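PDB 4ZN4: sqt1 from Chaetomium thermophilum, which probably acts as a WD-repeat chaperone that captures a nascent ribosomal protein during translation, in support of ribosome biogenesis. Local coordinates for residues A52-S57 with E494-R499; T139-A144 with G158-R163; N205-G210 with W217-D222; N380-A385 with E423-K428. All coordinates share one frame; numbering follows the deposited sequence.

Contact 1: residues A52-S57 with E494-R499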
# COMPACT_ATOMS: atom_id res chain seq x y z
N ALA A 52 22.39 11.17 -20.10
CA ALA A 52 23.14 11.56 -18.91
C ALA A 52 22.22 11.93 -17.74
O ALA A 52 22.48 12.90 -17.02
CB ALA A 52 24.08 12.71 -19.23
N LEU A 53 21.15 11.15 -17.57
CA LEU A 53 20.23 11.32 -16.44
C LEU A 53 21.01 11.17 -15.14
O LEU A 53 21.97 10.40 -15.07
CB LEU A 53 19.12 10.27 -16.51
CG LEU A 53 18.16 9.87 -15.37
CD1 LEU A 53 17.52 11.05 -14.65
CD2 LEU A 53 17.06 8.98 -15.95
N GLU A 54 20.58 11.90 -14.11
CA GLU A 54 21.17 11.74 -12.80
C GLU A 54 20.74 10.38 -12.27
O GLU A 54 19.62 9.95 -12.52
CB GLU A 54 20.76 12.87 -11.87
CG GLU A 54 20.68 14.22 -12.55
CD GLU A 54 20.22 15.31 -11.61
OE1 GLU A 54 20.45 15.17 -10.39
OE2 GLU A 54 19.65 16.31 -12.10
N ASN A 55 21.63 9.72 -11.54
CA ASN A 55 21.30 8.44 -10.95
C ASN A 55 21.91 8.31 -9.57
O ASN A 55 23.13 8.18 -9.44
CB ASN A 55 21.77 7.29 -11.86
CG ASN A 55 21.15 5.96 -11.49
OD1 ASN A 55 20.90 5.69 -10.32
ND2 ASN A 55 20.92 5.12 -12.50
N ASP A 56 21.06 8.33 -8.55
CA ASP A 56 21.51 8.27 -7.15
C ASP A 56 21.55 6.85 -6.57
O ASP A 56 21.82 6.68 -5.38
CB ASP A 56 20.61 9.15 -6.27
CG ASP A 56 20.56 10.60 -6.75
OD1 ASP A 56 21.63 11.23 -6.83
OD2 ASP A 56 19.45 11.09 -7.05
N SER A 57 21.24 5.84 -7.39
CA SER A 57 21.16 4.47 -6.91
C SER A 57 22.54 3.95 -6.51
O SER A 57 23.55 4.35 -7.09
CB SER A 57 20.54 3.55 -7.97
OG SER A 57 21.37 3.45 -9.12
N GLU A 494 15.79 14.01 -2.39
CA GLU A 494 15.21 13.32 -3.55
C GLU A 494 16.18 12.33 -4.17
O GLU A 494 17.39 12.52 -4.13
CB GLU A 494 14.76 14.29 -4.65
CG GLU A 494 15.69 15.42 -4.98
CD GLU A 494 15.06 16.38 -5.99
OE1 GLU A 494 15.81 16.92 -6.84
OE2 GLU A 494 13.83 16.60 -5.93
N TRP A 495 15.62 11.28 -4.78
CA TRP A 495 16.44 10.23 -5.38
C TRP A 495 15.99 10.03 -6.81
O TRP A 495 14.81 9.74 -7.06
CB TRP A 495 16.32 8.91 -4.62
CG TRP A 495 16.84 8.96 -3.23
CD1 TRP A 495 18.12 8.72 -2.81
CD2 TRP A 495 16.08 9.26 -2.05
NE1 TRP A 495 18.20 8.85 -1.44
CE2 TRP A 495 16.96 9.18 -0.95
CE3 TRP A 495 14.74 9.59 -1.82
CZ2 TRP A 495 16.55 9.41 0.36
CZ3 TRP A 495 14.33 9.82 -0.51
CH2 TRP A 495 15.23 9.73 0.56
N LYS A 496 16.93 10.16 -7.73
CA LYS A 496 16.63 10.09 -9.15
C LYS A 496 17.28 8.84 -9.74
O LYS A 496 18.26 8.33 -9.19
CB LYS A 496 17.13 11.35 -9.85
CG LYS A 496 16.31 12.59 -9.50
CD LYS A 496 16.85 13.83 -10.19
CE LYS A 496 16.14 15.08 -9.69
NZ LYS A 496 16.66 16.31 -10.36
N GLY A 497 16.73 8.34 -10.84
CA GLY A 497 17.32 7.19 -11.50
C GLY A 497 16.36 6.53 -12.45
O GLY A 497 16.75 6.09 -13.53
N HIS A 498 15.10 6.45 -12.07
CA HIS A 498 14.12 5.92 -13.00
C HIS A 498 13.90 6.92 -14.11
O HIS A 498 14.08 8.12 -13.92
CB HIS A 498 12.81 5.58 -12.30
CG HIS A 498 12.90 4.37 -11.43
ND1 HIS A 498 12.74 3.09 -11.90
CD2 HIS A 498 13.13 4.25 -10.08
CE1 HIS A 498 12.88 2.23 -10.91
NE2 HIS A 498 13.11 2.92 -9.80
N ARG A 499 13.53 6.43 -15.29
CA ARG A 499 13.06 7.34 -16.33
C ARG A 499 11.73 7.96 -15.87
O ARG A 499 11.05 7.43 -15.00
CB ARG A 499 12.88 6.64 -17.69
CG ARG A 499 14.17 6.10 -18.28
CD ARG A 499 14.06 5.87 -19.80
NE ARG A 499 13.09 4.84 -20.17
CZ ARG A 499 13.32 3.53 -20.11
NH1 ARG A 499 12.39 2.67 -20.48
NH2 ARG A 499 14.49 3.07 -19.67

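Contact 2: residues T139-A144 with G158-R163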
# COMPACT_ATOMS: atom_id res chain seq x y z
N THR A 139 1.14 -16.92 -15.72
CA THR A 139 0.95 -16.84 -17.16
C THR A 139 0.56 -15.42 -17.58
O THR A 139 0.42 -15.12 -18.76
CB THR A 139 -0.12 -17.83 -17.63
OG1 THR A 139 -1.35 -17.56 -16.94
CG2 THR A 139 0.32 -19.25 -17.33
N ASP A 140 0.38 -14.55 -16.59
CA ASP A 140 0.16 -13.14 -16.85
C ASP A 140 0.84 -12.33 -15.73
O ASP A 140 1.31 -12.90 -14.75
CB ASP A 140 -1.34 -12.84 -16.93
CG ASP A 140 -1.65 -11.55 -17.65
OD1 ASP A 140 -0.71 -10.81 -18.00
OD2 ASP A 140 -2.85 -11.26 -17.87
N SER A 141 0.87 -11.01 -15.88
CA SER A 141 1.65 -10.14 -14.99
C SER A 141 1.41 -10.39 -13.51
O SER A 141 0.28 -10.61 -13.08
CB SER A 141 1.32 -8.68 -15.30
OG SER A 141 1.56 -8.39 -16.66
N ILE A 142 2.48 -10.35 -12.72
CA ILE A 142 2.35 -10.33 -11.26
C ILE A 142 1.95 -8.91 -10.82
O ILE A 142 2.66 -7.95 -11.10
CB ILE A 142 3.65 -10.77 -10.57
CG1 ILE A 142 3.97 -12.23 -10.90
CG2 ILE A 142 3.55 -10.59 -9.05
CD1 ILE A 142 5.26 -12.74 -10.26
N ASN A 143 0.78 -8.81 -10.20
CA ASN A 143 0.20 -7.54 -9.76
C ASN A 143 0.46 -7.20 -8.31
O ASN A 143 0.42 -6.03 -7.93
CB ASN A 143 -1.31 -7.56 -9.97
CG ASN A 143 -1.71 -7.07 -11.34
OD1 ASN A 143 -0.95 -6.38 -12.01
ND2 ASN A 143 -2.92 -7.42 -11.76
N ALA A 144 0.65 -8.23 -7.49
CA ALA A 144 0.76 -8.07 -6.05
C ALA A 144 1.67 -9.12 -5.44
O ALA A 144 1.69 -10.28 -5.87
CB ALA A 144 -0.63 -8.13 -5.41
N GLY A 158 0.54 -12.74 -6.63
CA GLY A 158 -0.82 -12.65 -7.12
C GLY A 158 -0.77 -12.01 -8.48
O GLY A 158 -0.12 -10.98 -8.67
N GLY A 159 -1.42 -12.65 -9.45
CA GLY A 159 -1.29 -12.24 -10.83
C GLY A 159 -2.53 -11.67 -11.49
O GLY A 159 -3.65 -11.80 -11.00
N MET A 160 -2.30 -11.04 -12.64
CA MET A 160 -3.37 -10.63 -13.54
C MET A 160 -4.16 -11.85 -14.05
O MET A 160 -5.26 -11.70 -14.59
CB MET A 160 -2.80 -9.84 -14.71
CG MET A 160 -3.77 -8.85 -15.30
SD MET A 160 -3.76 -7.29 -14.42
CE MET A 160 -2.15 -6.66 -14.90
N ASP A 161 -3.57 -13.03 -13.93
CA ASP A 161 -4.23 -14.29 -14.29
C ASP A 161 -5.14 -14.83 -13.18
O ASP A 161 -5.82 -15.85 -13.36
CB ASP A 161 -3.18 -15.35 -14.65
CG ASP A 161 -2.04 -15.42 -13.64
OD1 ASP A 161 -2.19 -14.89 -12.51
OD2 ASP A 161 -0.99 -16.02 -13.96
N GLY A 162 -5.13 -14.19 -12.02
CA GLY A 162 -5.93 -14.67 -10.90
C GLY A 162 -5.22 -15.73 -10.09
O GLY A 162 -5.76 -16.25 -9.12
N ARG A 163 -3.99 -16.07 -10.49
CA ARG A 163 -3.26 -17.11 -9.79
C ARG A 163 -2.65 -16.57 -8.51
O ARG A 163 -2.03 -15.51 -8.51
CB ARG A 163 -2.15 -17.69 -10.67
CG ARG A 163 -2.63 -18.56 -11.81
CD ARG A 163 -1.45 -18.99 -12.67
NE ARG A 163 -1.82 -19.19 -14.07
CZ ARG A 163 -2.50 -20.24 -14.53
NH1 ARG A 163 -2.91 -21.19 -13.69
NH2 ARG A 163 -2.78 -20.34 -15.82

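Contact 3: residues N205-G210 with W217-D222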
# COMPACT_ATOMS: atom_id res chain seq x y z
N ASN A 205 -0.07 -15.11 9.78
CA ASN A 205 -0.08 -15.66 8.43
C ASN A 205 -1.45 -15.63 7.77
O ASN A 205 -1.84 -16.58 7.09
CB ASN A 205 0.48 -17.08 8.44
CG ASN A 205 1.90 -17.11 8.94
OD1 ASN A 205 2.76 -16.40 8.42
ND2 ASN A 205 2.16 -17.93 9.95
N THR A 206 -2.19 -14.55 8.02
CA THR A 206 -3.45 -14.30 7.35
C THR A 206 -3.28 -13.14 6.37
O THR A 206 -2.61 -12.15 6.67
CB THR A 206 -4.55 -13.98 8.36
OG1 THR A 206 -4.72 -15.12 9.22
CG2 THR A 206 -5.86 -13.69 7.64
N ILE A 207 -3.86 -13.28 5.18
CA ILE A 207 -3.72 -12.27 4.15
C ILE A 207 -5.07 -12.02 3.50
O ILE A 207 -5.93 -12.90 3.49
CB ILE A 207 -2.70 -12.68 3.06
CG1 ILE A 207 -3.18 -13.94 2.33
CG2 ILE A 207 -1.32 -12.95 3.66
CD1 ILE A 207 -2.60 -14.11 0.93
N ALA A 208 -5.26 -10.80 3.01
CA ALA A 208 -6.45 -10.45 2.26
C ALA A 208 -6.04 -10.07 0.87
O ALA A 208 -4.94 -9.56 0.65
CB ALA A 208 -7.21 -9.29 2.93
N LEU A 209 -6.94 -10.29 -0.08
CA LEU A 209 -6.75 -9.77 -1.43
C LEU A 209 -8.06 -9.18 -1.93
O LEU A 209 -9.12 -9.52 -1.43
CB LEU A 209 -6.24 -10.86 -2.38
CG LEU A 209 -7.16 -12.02 -2.79
CD1 LEU A 209 -8.20 -11.63 -3.86
CD2 LEU A 209 -6.32 -13.20 -3.29
N GLY A 210 -7.96 -8.30 -2.91
CA GLY A 210 -9.13 -7.71 -3.55
C GLY A 210 -9.00 -7.99 -5.03
O GLY A 210 -7.88 -7.97 -5.57
N TRP A 217 -11.19 -11.55 -0.49
CA TRP A 217 -10.93 -12.88 0.06
C TRP A 217 -9.91 -12.76 1.17
O TRP A 217 -8.95 -12.01 1.04
CB TRP A 217 -10.42 -13.82 -1.04
CG TRP A 217 -11.43 -14.16 -2.10
CD1 TRP A 217 -11.87 -13.34 -3.11
CD2 TRP A 217 -12.07 -15.43 -2.31
NE1 TRP A 217 -12.78 -14.02 -3.90
CE2 TRP A 217 -12.91 -15.30 -3.44
CE3 TRP A 217 -12.03 -16.66 -1.64
CZ2 TRP A 217 -13.70 -16.35 -3.91
CZ3 TRP A 217 -12.82 -17.71 -2.12
CH2 TRP A 217 -13.64 -17.55 -3.24
N VAL A 218 -10.16 -13.44 2.28
CA VAL A 218 -9.20 -13.55 3.36
C VAL A 218 -8.78 -15.03 3.52
O VAL A 218 -9.64 -15.90 3.63
CB VAL A 218 -9.79 -13.01 4.68
CG1 VAL A 218 -8.78 -13.13 5.81
CG2 VAL A 218 -10.25 -11.54 4.50
N PHE A 219 -7.48 -15.29 3.53
CA PHE A 219 -6.93 -16.64 3.64
C PHE A 219 -6.01 -16.72 4.84
O PHE A 219 -5.37 -15.73 5.20
CB PHE A 219 -6.09 -17.02 2.42
CG PHE A 219 -6.80 -16.91 1.11
CD1 PHE A 219 -7.55 -17.97 0.62
CD2 PHE A 219 -6.70 -15.75 0.36
CE1 PHE A 219 -8.19 -17.86 -0.61
CE2 PHE A 219 -7.34 -15.63 -0.86
CZ PHE A 219 -8.09 -16.69 -1.35
N THR A 220 -5.91 -17.91 5.43
CA THR A 220 -4.89 -18.17 6.44
C THR A 220 -4.00 -19.32 5.96
O THR A 220 -4.49 -20.29 5.36
CB THR A 220 -5.50 -18.49 7.82
OG1 THR A 220 -4.46 -18.58 8.81
CG2 THR A 220 -6.30 -19.80 7.79
N LEU A 221 -2.69 -19.19 6.17
CA LEU A 221 -1.73 -20.18 5.68
C LEU A 221 -1.13 -20.95 6.86
O LEU A 221 -0.63 -20.35 7.81
CB LEU A 221 -0.63 -19.51 4.86
CG LEU A 221 -1.11 -18.49 3.82
CD1 LEU A 221 0.06 -17.81 3.12
CD2 LEU A 221 -2.02 -19.13 2.81
N ASP A 222 -1.20 -22.28 6.80
CA ASP A 222 -0.82 -23.15 7.92
C ASP A 222 0.23 -24.20 7.54
O ASP A 222 1.07 -23.99 6.66
CB ASP A 222 -2.07 -23.85 8.48
CG ASP A 222 -1.79 -24.72 9.70
OD1 ASP A 222 -0.64 -24.74 10.19
OD2 ASP A 222 -2.74 -25.40 10.16
O HOH W 1 0.60 -20.16 10.58

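Contact 4: residues N380-A385 with E423-K428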
# COMPACT_ATOMS: atom_id res chain seq x y z
N ASN A 380 -7.58 12.17 -8.96
CA ASN A 380 -7.71 10.96 -8.14
C ASN A 380 -6.75 10.93 -6.96
O ASN A 380 -5.56 11.15 -7.12
CB ASN A 380 -7.48 9.69 -8.97
CG ASN A 380 -8.43 9.54 -10.13
OD1 ASN A 380 -9.52 10.13 -10.14
ND2 ASN A 380 -8.05 8.72 -11.12
N ILE A 381 -7.28 10.63 -5.78
CA ILE A 381 -6.44 10.38 -4.63
C ILE A 381 -5.97 8.93 -4.72
O ILE A 381 -6.75 8.02 -4.45
CB ILE A 381 -7.18 10.64 -3.30
CG1 ILE A 381 -7.74 12.08 -3.25
CG2 ILE A 381 -6.26 10.39 -2.11
CD1 ILE A 381 -6.68 13.19 -3.49
N GLU A 382 -4.73 8.72 -5.13
CA GLU A 382 -4.21 7.37 -5.33
C GLU A 382 -3.57 6.75 -4.09
O GLU A 382 -3.40 5.54 -4.02
CB GLU A 382 -3.17 7.36 -6.45
CG GLU A 382 -3.74 7.64 -7.84
CD GLU A 382 -2.66 7.69 -8.92
OE1 GLU A 382 -1.65 6.96 -8.80
OE2 GLU A 382 -2.83 8.47 -9.88
N SER A 383 -3.18 7.58 -3.13
CA SER A 383 -2.52 7.07 -1.93
C SER A 383 -2.88 7.91 -0.70
O SER A 383 -2.94 9.14 -0.78
CB SER A 383 -1.00 7.04 -2.13
OG SER A 383 -0.34 6.48 -1.00
N LEU A 384 -3.20 7.23 0.40
CA LEU A 384 -3.50 7.83 1.69
C LEU A 384 -2.66 7.18 2.77
O LEU A 384 -2.52 5.95 2.79
CB LEU A 384 -4.97 7.64 2.06
CG LEU A 384 -6.06 8.41 1.34
CD1 LEU A 384 -7.41 7.74 1.65
CD2 LEU A 384 -6.04 9.86 1.81
N ALA A 385 -2.14 7.98 3.70
CA ALA A 385 -1.45 7.43 4.87
C ALA A 385 -1.64 8.31 6.10
O ALA A 385 -1.38 9.53 6.07
CB ALA A 385 0.05 7.25 4.58
N GLU A 423 3.76 17.72 -12.29
CA GLU A 423 2.35 17.46 -12.55
C GLU A 423 2.13 16.01 -12.92
O GLU A 423 1.13 15.68 -13.55
CB GLU A 423 1.77 18.39 -13.63
CG GLU A 423 2.04 19.87 -13.35
CD GLU A 423 3.43 20.31 -13.77
OE1 GLU A 423 3.94 19.78 -14.78
OE2 GLU A 423 4.04 21.13 -13.04
N ASP A 424 3.07 15.15 -12.53
CA ASP A 424 2.91 13.70 -12.76
C ASP A 424 2.25 13.07 -11.54
O ASP A 424 2.40 13.58 -10.44
CB ASP A 424 4.26 13.04 -13.03
CG ASP A 424 4.96 13.60 -14.25
OD1 ASP A 424 4.49 13.32 -15.37
OD2 ASP A 424 5.96 14.32 -14.09
N PRO A 425 1.52 11.95 -11.72
CA PRO A 425 0.85 11.33 -10.57
C PRO A 425 1.77 10.99 -9.40
O PRO A 425 2.85 10.44 -9.60
CB PRO A 425 0.26 10.05 -11.16
CG PRO A 425 -0.01 10.42 -12.60
CD PRO A 425 1.15 11.30 -12.99
N VAL A 426 1.30 11.30 -8.20
CA VAL A 426 1.90 10.80 -6.98
C VAL A 426 1.37 9.37 -6.83
O VAL A 426 0.16 9.15 -6.74
CB VAL A 426 1.53 11.65 -5.74
CG1 VAL A 426 2.22 11.10 -4.49
CG2 VAL A 426 1.94 13.11 -5.97
N VAL A 427 2.25 8.38 -6.84
CA VAL A 427 1.81 7.00 -6.83
C VAL A 427 1.61 6.45 -5.41
O VAL A 427 0.65 5.73 -5.13
CB VAL A 427 2.80 6.11 -7.61
CG1 VAL A 427 2.43 4.64 -7.47
CG2 VAL A 427 2.79 6.51 -9.09
N LYS A 428 2.51 6.79 -4.50
CA LYS A 428 2.48 6.23 -3.16
C LYS A 428 3.09 7.21 -2.16
O LYS A 428 4.09 7.84 -2.45
CB LYS A 428 3.26 4.91 -3.10
CG LYS A 428 3.37 4.33 -1.71
CD LYS A 428 4.00 2.95 -1.75
CE LYS A 428 4.20 2.40 -0.36
NZ LYS A 428 4.86 1.08 -0.37
O HOH W 2 -1.08 4.32 -6.64

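Contact 1: residues A52-S57 with E494-R499
The carboxylate of E54 overlaps the far end of K496, whose extended chain passes it at an angle. E54 OE1 lies 3.8 Å from K496 CD, and E54 OE2 meets K496 NZ at 3.5 Å in a salt bridge, its hydrogen bond weak. E494, also paired with R455, reaches the same ammonium at longer range. An alanine in place of K496 would probably leave the E54 and E494 carboxylates without their shared positive mate and open a gap where the chain passed E54. Two bonds tie D56 to the K496 backbone. D56 N donates to K496 O (2.9 Å, 174°), while K496 N returns a 2.8 Å bond to the anti lone pair of D56 OD2; chi1 of -56° sets D56 CG beside D56's own backbone N, bringing OD2 to the K496 N-H. This pair of bonds lies at the seam of a beta-propeller: residues 52-57 lead into strand 59-61 of the closing blade, and residues 494-499 run off the end of strand 491-496, outermost in the preceding blade. N55 OD1 makes an Asx turn with S57 N and also accepts from S57 OG; N55 CG rests 4.0 Å from G497 CA. L53 CD2 packs on the carbonyls of G497 and H498.

Contact 2: residues T139-A144 with G158-R163
R163 and T139 meet with their side chains at about a right angle, the threonine hydroxyl lying in the guanidinium plane at its edge. T139 OG1 there receives two weak bonds, from R163 NE and from R163 NH2, both 3.3 Å; the other terminal nitrogen, NH1, pairs with E185. D161 stands beside this pair. Its chi1 of 47° tucks CG between its own backbone N and carbonyl carbon, and that turn splits the work of the two oxygens. OD1 closes an Asx turn, taking R163 N from above the carboxylate plane. OD2 faces the other segment, where it accepts T139 N at 2.9 Å and, weakly, D140 N, and it also forms a salt bridge with R163 NE, its hydrogen bond weak. With an asparagine in place of D161 the negative charge goes, and R163 NE is likely to be held less firmly and the T139 and D140 amides less strongly bonded, E185 remaining as R163's other partner. Further along, M160 lies aslant D140, its CB 3.5 Å from D140 OD2. Its backbone is fixed by a nearly straight 2.7 Å bond from M160 N to S141 O. G158 O is gripped twice, by N143 N (2.8 Å) and A144 N (3.1 Å), making a classic beta bulge. A type I turn from G159 to G162 then leads toward the third strand of the blade. An aspartate in that turn, packed against H138 of the loop before the first strand, is a hallmark of the WD repeat.

Contact 3: residues N205-G210 with W217-D222
Backbone hydrogen bonds make the ladder between N205-G210 and W217-D222. I207 pairs with F219 in both directions (I207 N to F219 O 2.9 Å, F219 N to I207 O 2.8 Å), L209 does likewise with W217, and L221 N adds a bond to N205 O. Between these rungs, CA-H...O contacts fill the non-hydrogen-bonded pairs, as where A208 CA lies 3.2 Å from W217 O.

Apolar contacts follow on both faces. L209, with chi1 of 69° placing CG between its backbone N and carbonyl carbon, sends its two methyls to two aromatic neighbours: L209 CD2 meets the F219 ring edge at CE2 (3.6 Å), and L209 CD1 lies 4.1 Å from W217 CD1. On the face of T206, A208, V218 and T220, T206 CG2 and V218 CG1 press together at 3.5 Å, tighter than usual.

Polar side chains act at one end. T206 OG1, also bonded to H203 O, shares a weak bond with T220 OG1. A water links N205 ND2 (2.8 Å) to L221 O, while N205 OD1 reaches T148 of the preceding blade. Antiparallel pairing of this kind joins the two middle strands of a four-stranded beta-propeller blade, here 206-211 and 216-221.

Contact 4: residues N380-A385 with E423-K428
V427 O takes a 2.7 Å hydrogen bond from a water that also donates, weakly, to E382 OE1 at 3.5 Å, and this bridge spans two segments that share no direct hydrogen bond. E382 is extended beyond CG and lies aslant P425: E382 OE2 touches P425 CB at 3.7 Å, but its stronger partner is the T398 hydroxyl on its own blade. E382 OE1 instead comes within 3.5 Å of V426 O. S383 lies nearer the second strand, its CA 5.2 Å from K428 CA. With OG trans to its own amide nitrogen (chi1 -177°), the S383 hydroxyl reaches over K428 CA (3.6 Å) and bonds to V429 N of the facing strand, while S383 CB sits 3.7 Å from V427 O. The K428 side chain leads off to F510, bonding its carbonyl and meeting its ring in a cation-pi contact.

Strands 381-385 and 426-428, inclined at 45°, are inner strands of adjacent propeller blades, and each carries a classic beta bulge. Between these two strands the polar links are therefore a bridging water and the S383 hydroxyl to V429 N, with van der Waals contact at P425 and K428, and no strand-to-strand ladder.

Overall arrangement
Eight four-stranded antiparallel sheets close into a ring, and the four contacts sample different levels of it. Contacts 2 and 3 each lie between strands of one blade, in consecutive sheets, with centres 16 Å apart; contact 4 joins the inner strands of two adjacent blades. Contact 1 joins the N-terminal lead-in to strand 59-61 with the end of strand 491-496, and shares with contact 4 the sheet of strands 426-431 and 491-496, their centres 20 Å apart. Contacts 2, 3 and 4 follow in series along the chain, all nested inside the loop that contact 1 closes. Local hairpins thus build blades, while the propeller is shut where strand 59-61 pairs with strand 528-532, with contact 1 beside that closure.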